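Local coordinates for DNA repair protein RAD2 (Saccharomyces cerevisiae, PDB 4Q0W) that cuts single-stranded DNA at junctions with duplex as a magnesium-dependent endonuclease of the XPG/RAD2 family, making an incision essential for nucleotide excision repair, at residues A[72-77]-A[173-178]; A[153-158]-A[165-170]. All blocks are in the same frame, centred on the assembly; numbering follows the deposited sequence.

Contact 1. Residues A[72-77]-A[173-178]; sequences VFVFDG and EAQCAE. With CA (calcium ion), chain E.
Asp76 and Glu173 bring two carboxylates together at the C-terminal end of strand 70-75, in the PIN-like alpha/beta nuclease core of the XPG/RAD2 family. Asp76 OD1 stands 4.0 Å from Glu173 OE1, and the two carboxylate planes are turned 57° apart, so the acids neither stack nor share a plane. Glu173 OE2 binds the calcium ion at 2.2 Å, whereas Asp76 does not bind this ion. Water 2 at 2.4 Å and water 1 at 2.5 Å from the calcium ion add to its shell, and Asp194 OD2 supplies the other protein ligand. By similarity, both Asp76 and Glu173 belong to the first magnesium site of the enzyme. Although CB of Glu173 points away from the strand, the bend at chi2 (96°) brings its carboxylate round to Asp76, with OE2 on the calcium ion. Asp76 OD1 also accepts a hydrogen bond from the backbone N of Ala172, the residue preceding Glu173, which ties the strand end to the start of helix 172-181. Behind the acids the join is apolar. Val74 points at the helix and divides its methyls: CG1 meets Gln175 CB at 4.0 Å, the two side chains crossing at about a right angle, while the amide of Gln175 leads away and its OE1 is hydrogen-bonded to Asp323 N. The other branch, beside the backbone N of Val74, packs on sulfur, with Val74 CG2 3.8 Å from Cys176 SG.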
loop_
_atom_site.group_PDB
_atom_site.type_symbol
_atom_site.label_atom_id
_atom_site.label_comp_id
_atom_site.label_asym_id
_atom_site.label_seq_id
_atom_site.Cartn_x
_atom_site.Cartn_y
_atom_site.Cartn_z
ATOM N N VAL A 72 -18.117 17.058 -30.762
ATOM C CA VAL A 72 -18.704 18.260 -30.194
ATOM C C VAL A 72 -18.100 18.492 -28.820
ATOM O O VAL A 72 -18.156 17.625 -27.946
ATOM C CB VAL A 72 -20.262 18.279 -30.227
ATOM C CG1 VAL A 72 -20.827 16.917 -30.045
ATOM C CG2 VAL A 72 -20.838 19.284 -29.213
ATOM N N PHE A 73 -17.464 19.647 -28.666
ATOM C CA PHE A 73 -16.722 19.944 -27.456
ATOM C C PHE A 73 -17.661 20.428 -26.361
ATOM O O PHE A 73 -18.568 21.237 -26.601
ATOM C CB PHE A 73 -15.603 20.965 -27.741
ATOM C CG PHE A 73 -14.332 20.329 -28.233
ATOM C CD1 PHE A 73 -14.325 19.576 -29.408
ATOM C CD2 PHE A 73 -13.151 20.465 -27.520
ATOM C CE1 PHE A 73 -13.151 18.972 -29.870
ATOM C CE2 PHE A 73 -11.966 19.869 -27.973
ATOM C CZ PHE A 73 -11.970 19.118 -29.147
ATOM N N VAL A 74 -17.447 19.925 -25.152
ATOM C CA VAL A 74 -18.279 20.334 -24.024
ATOM C C VAL A 74 -17.403 20.926 -22.935
ATOM O O VAL A 74 -16.413 20.300 -22.518
ATOM C CB VAL A 74 -19.114 19.159 -23.465
ATOM C CG1 VAL A 74 -20.000 19.639 -22.308
ATOM C CG2 VAL A 74 -19.973 18.561 -24.564
ATOM N N PHE A 75 -17.755 22.137 -22.498
ATOM C CA PHE A 75 -17.040 22.819 -21.424
ATOM C C PHE A 75 -17.873 22.864 -20.136
ATOM O O PHE A 75 -19.103 22.802 -20.193
ATOM C CB PHE A 75 -16.660 24.243 -21.862
ATOM C CG PHE A 75 -15.674 24.278 -23.006
ATOM C CD1 PHE A 75 -16.114 24.255 -24.325
ATOM C CD2 PHE A 75 -14.306 24.307 -22.759
ATOM C CE1 PHE A 75 -15.208 24.283 -25.382
ATOM C CE2 PHE A 75 -13.387 24.333 -23.813
ATOM C CZ PHE A 75 -13.840 24.317 -25.121
ATOM N N ASP A 76 -17.205 22.959 -18.984
ATOM C CA ASP A 76 -17.902 23.135 -17.706
ATOM C C ASP A 76 -18.563 24.507 -17.630
ATOM O O ASP A 76 -17.993 25.499 -18.100
ATOM C CB ASP A 76 -16.914 23.061 -16.540
ATOM C CG ASP A 76 -16.666 21.651 -16.061
ATOM O OD1 ASP A 76 -17.452 20.737 -16.401
ATOM O OD2 ASP A 76 -15.673 21.462 -15.332
ATOM N N GLY A 77 -19.754 24.564 -17.040
ATOM C CA GLY A 77 -20.301 25.824 -16.560
ATOM C C GLY A 77 -19.930 25.953 -15.090
ATOM O O GLY A 77 -18.747 26.023 -14.739
ATOM N N GLU A 173 -19.212 16.437 -17.959
ATOM C CA GLU A 173 -19.461 14.998 -18.078
ATOM C C GLU A 173 -20.946 14.689 -18.011
ATOM O O GLU A 173 -21.430 13.809 -18.720
ATOM C CB GLU A 173 -18.754 14.193 -16.975
ATOM C CG GLU A 173 -17.358 14.638 -16.650
ATOM C CD GLU A 173 -17.334 15.576 -15.468
ATOM O OE1 GLU A 173 -17.282 16.809 -15.682
ATOM O OE2 GLU A 173 -17.384 15.076 -14.323
ATOM N N ALA A 174 -21.663 15.397 -17.140
ATOM C CA ALA A 174 -23.108 15.205 -17.043
ATOM C C ALA A 174 -23.767 15.582 -18.362
ATOM O O ALA A 174 -24.623 14.859 -18.874
ATOM C CB ALA A 174 -23.697 16.018 -15.889
ATOM N N GLN A 175 -23.369 16.721 -18.910
ATOM C CA GLN A 175 -23.930 17.165 -20.184
ATOM C C GLN A 175 -23.586 16.184 -21.306
ATOM O O GLN A 175 -24.425 15.909 -22.171
ATOM C CB GLN A 175 -23.438 18.565 -20.534
ATOM C CG GLN A 175 -24.035 19.114 -21.840
ATOM C CD GLN A 175 -25.497 19.483 -21.680
ATOM O OE1 GLN A 175 -25.850 20.291 -20.812
ATOM N NE2 GLN A 175 -26.356 18.887 -22.500
ATOM N N CYS A 176 -22.370 15.633 -21.288
ATOM C CA CYS A 176 -21.999 14.626 -22.298
ATOM C C CYS A 176 -22.946 13.424 -22.249
ATOM O O CYS A 176 -23.440 12.968 -23.282
ATOM C CB CYS A 176 -20.550 14.154 -22.124
ATOM S SG CYS A 176 -19.277 15.407 -22.527
ATOM N N ALA A 177 -23.208 12.924 -21.043
ATOM C CA ALA A 177 -24.113 11.778 -20.874
ATOM C C ALA A 177 -25.500 12.091 -21.442
ATOM O O ALA A 177 -26.150 11.232 -22.053
ATOM C CB ALA A 177 -24.209 11.386 -19.391
ATOM N N GLU A 178 -25.944 13.326 -21.240
ATOM C CA GLU A 178 -27.241 13.761 -21.746
ATOM C C GLU A 178 -27.247 13.793 -23.279
ATOM O O GLU A 178 -28.216 13.353 -23.907
ATOM C CB GLU A 178 -27.610 15.135 -21.160
ATOM C CG GLU A 178 -28.902 15.747 -21.705
ATOM C CD GLU A 178 -30.177 15.081 -21.176
ATOM O OE1 GLU A 178 -30.091 14.148 -20.350
ATOM O OE2 GLU A 178 -31.275 15.495 -21.595
HETATM CA CA CA E . -16.420 15.229 -12.333
HETATM O O HOH W 1 -14.109 15.097 -11.479
HETATM O O HOH W 2 -14.657 16.645 -13.054
#

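Contact 2. Residues A[153-158]-A[165-170]; sequences EVQELL and YITAPM
The side chain of Gln155 lies across one face of the Tyr165 ring, and this CH-pi packing makes up the larger part of the contact. Gln155 CG sits 3.9 Å from the ring centroid and 21° off its normal, a CH-pi contact displaced toward the rim. Farther out, Gln155 CD comes to 3.5 Å from Tyr165 CE1, and the amide plane is tilted 16° from the ring, nearly parallel. The chain, extended beyond CG, carries the amide out past the CE1 rim of the ring, toward Thr167. Apolar packing adds Leu158, whose CD1 touches Tyr165 CB at 4.0 Å. Among polar links, one water joins helix to strand: it accepts from Gln155 NE2 at 2.7 Å and lies 2.6 Å from Thr167 OG1, those two side-chain atoms being 4.0 Å apart. An alanine in place of Tyr165 would remove the ring under Gln155, and the amide would probably be set freer to turn, weakening its hold on the water. Phe73 and Phe75 of the neighbouring strand also touch Leu158. The helix and strand segments run at 149° to each other, their axes 10.1 Å apart at closest approach. With six residues between the two segments, this is the packing of a helix turning back into the next strand, here strand 165-167, an edge strand of the Rossmann-like alpha/beta sheet, contributed by the I-domain.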
loop_
_atom_site.group_PDB
_atom_site.type_symbol
_atom_site.label_atom_id
_atom_site.label_comp_id
_atom_site.label_asym_id
_atom_site.label_seq_id
_atom_site.Cartn_x
_atom_site.Cartn_y
_atom_site.Cartn_z
ATOM N N GLU A 153 -10.219 31.720 -26.368
ATOM C CA GLU A 153 -9.242 31.392 -27.402
ATOM C C GLU A 153 -9.438 29.995 -27.990
ATOM O O GLU A 153 -9.452 29.821 -29.216
ATOM C CB GLU A 153 -7.818 31.528 -26.850
ATOM C CG GLU A 153 -7.294 32.976 -26.854
ATOM C CD GLU A 153 -6.109 33.185 -25.922
ATOM O OE1 GLU A 153 -5.598 34.319 -25.874
ATOM O OE2 GLU A 153 -5.697 32.219 -25.230
ATOM N N VAL A 154 -9.570 28.996 -27.123
ATOM C CA VAL A 154 -9.738 27.633 -27.612
ATOM C C VAL A 154 -11.088 27.518 -28.309
ATOM O O VAL A 154 -11.228 26.787 -29.292
ATOM C CB VAL A 154 -9.552 26.558 -26.496
ATOM C CG1 VAL A 154 -8.159 26.640 -25.918
ATOM C CG2 VAL A 154 -10.581 26.720 -25.397
ATOM N N GLN A 155 -12.076 28.275 -27.843
ATOM C CA GLN A 155 -13.373 28.219 -28.500
ATOM C C GLN A 155 -13.339 28.905 -29.870
ATOM O O GLN A 155 -14.039 28.493 -30.791
ATOM C CB GLN A 155 -14.473 28.786 -27.604
ATOM C CG GLN A 155 -14.776 27.875 -26.410
ATOM C CD GLN A 155 -15.628 28.554 -25.350
ATOM O OE1 GLN A 155 -15.914 29.752 -25.435
ATOM N NE2 GLN A 155 -16.036 27.790 -24.345
ATOM N N GLU A 156 -12.519 29.942 -30.006
ATOM C CA GLU A 156 -12.338 30.585 -31.309
ATOM C C GLU A 156 -11.671 29.591 -32.262
ATOM O O GLU A 156 -12.069 29.456 -33.413
ATOM C CB GLU A 156 -11.496 31.859 -31.179
ATOM C CG GLU A 156 -11.177 32.553 -32.514
ATOM C CD GLU A 156 -12.417 33.043 -33.233
ATOM O OE1 GLU A 156 -13.428 33.331 -32.559
ATOM O OE2 GLU A 156 -12.387 33.134 -34.480
ATOM N N LEU A 157 -10.660 28.889 -31.765
ATOM C CA LEU A 157 -9.999 27.856 -32.546
ATOM C C LEU A 157 -11.014 26.826 -33.023
ATOM O O LEU A 157 -11.079 26.508 -34.226
ATOM C CB LEU A 157 -8.900 27.193 -31.724
ATOM C CG LEU A 157 -8.118 26.059 -32.392
ATOM C CD1 LEU A 157 -7.437 26.536 -33.673
ATOM C CD2 LEU A 157 -7.101 25.495 -31.435
ATOM N N LEU A 158 -11.823 26.332 -32.087
ATOM C CA LEU A 158 -12.869 25.360 -32.405
ATOM C C LEU A 158 -13.782 25.847 -33.533
ATOM O O LEU A 158 -14.083 25.099 -34.467
ATOM C CB LEU A 158 -13.689 25.027 -31.159
ATOM C CG LEU A 158 -13.020 24.037 -30.206
ATOM C CD1 LEU A 158 -13.753 23.984 -28.857
ATOM C CD2 LEU A 158 -12.958 22.642 -30.859
ATOM N N TYR A 165 -19.343 23.508 -30.257
ATOM C CA TYR A 165 -19.032 23.370 -28.840
ATOM C C TYR A 165 -20.199 23.947 -28.056
ATOM O O TYR A 165 -20.981 24.744 -28.593
ATOM C CB TYR A 165 -17.702 24.053 -28.468
ATOM C CG TYR A 165 -17.717 25.565 -28.618
ATOM C CD1 TYR A 165 -18.134 26.377 -27.570
ATOM C CD2 TYR A 165 -17.316 26.175 -29.806
ATOM C CE1 TYR A 165 -18.167 27.759 -27.690
ATOM C CE2 TYR A 165 -17.341 27.570 -29.938
ATOM C CZ TYR A 165 -17.772 28.350 -28.876
ATOM O OH TYR A 165 -17.804 29.728 -28.980
ATOM N N ILE A 166 -20.336 23.510 -26.806
ATOM C CA ILE A 166 -21.335 24.057 -25.895
ATOM C C ILE A 166 -20.706 24.212 -24.517
ATOM O O ILE A 166 -19.679 23.589 -24.205
ATOM C CB ILE A 166 -22.599 23.158 -25.769
ATOM C CG1 ILE A 166 -22.220 21.757 -25.302
ATOM C CG2 ILE A 166 -23.359 23.070 -27.096
ATOM C CD1 ILE A 166 -23.417 20.822 -25.204
ATOM N N THR A 167 -21.309 25.054 -23.692
ATOM C CA THR A 167 -20.901 25.116 -22.299
ATOM C C THR A 167 -22.037 24.509 -21.502
ATOM O O THR A 167 -23.176 24.962 -21.604
ATOM C CB THR A 167 -20.628 26.556 -21.854
ATOM O OG1 THR A 167 -19.631 27.123 -22.707
ATOM C CG2 THR A 167 -20.118 26.595 -20.409
ATOM N N ALA A 168 -21.734 23.448 -20.754
ATOM C CA ALA A 168 -22.716 22.822 -19.875
ATOM C C ALA A 168 -23.145 23.826 -18.813
ATOM O O ALA A 168 -22.331 24.633 -18.380
ATOM C CB ALA A 168 -22.113 21.595 -19.205
ATOM N N PRO A 169 -24.415 23.763 -18.385
ATOM C CA PRO A 169 -24.888 24.572 -17.254
ATOM C C PRO A 169 -23.974 24.359 -16.052
ATOM O O PRO A 169 -23.593 25.323 -15.378
ATOM C CB PRO A 169 -26.272 23.986 -16.962
ATOM C CG PRO A 169 -26.730 23.429 -18.265
ATOM C CD PRO A 169 -25.491 22.931 -18.964
ATOM N N MET A 170 -23.604 23.100 -15.812
ATOM C CA MET A 170 -22.715 22.758 -14.708
ATOM C C MET A 170 -21.571 21.854 -15.177
ATOM O O MET A 170 -20.655 22.323 -15.856
ATOM C CB MET A 170 -23.509 22.124 -13.558
ATOM C CG MET A 170 -24.360 23.132 -12.784
ATOM S SD MET A 170 -23.330 24.139 -11.675
ATOM C CE MET A 170 -24.559 25.297 -11.049
HETATM O O HOH W 3 -17.367 28.289 -22.050
#

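How the contacts relate
Contacts 1 and 2 have centres about 10 Å apart and share one sheet, in which strands 70-75 and 165-167 are parallel neighbours. Helix 172-181 of contact 1 covers one side, helix 148-160 of contact 2 the other. Phe75 O and Ala168 N are 2.8 Å apart and Gly77 N and Met170 O 2.7 Å, both probable hydrogen bonds. In sequence, contact 2 falls between the segments of contact 1. Contact 1 contributes Glu173 to the calcium site, which Asp194 completes on the protein side; in contact 2 the side chain of Thr167 is about 6 Å from that of Asp76. The bound DNA is about 7 Å from contact 1 and 12 Å from contact 2, nearest atoms.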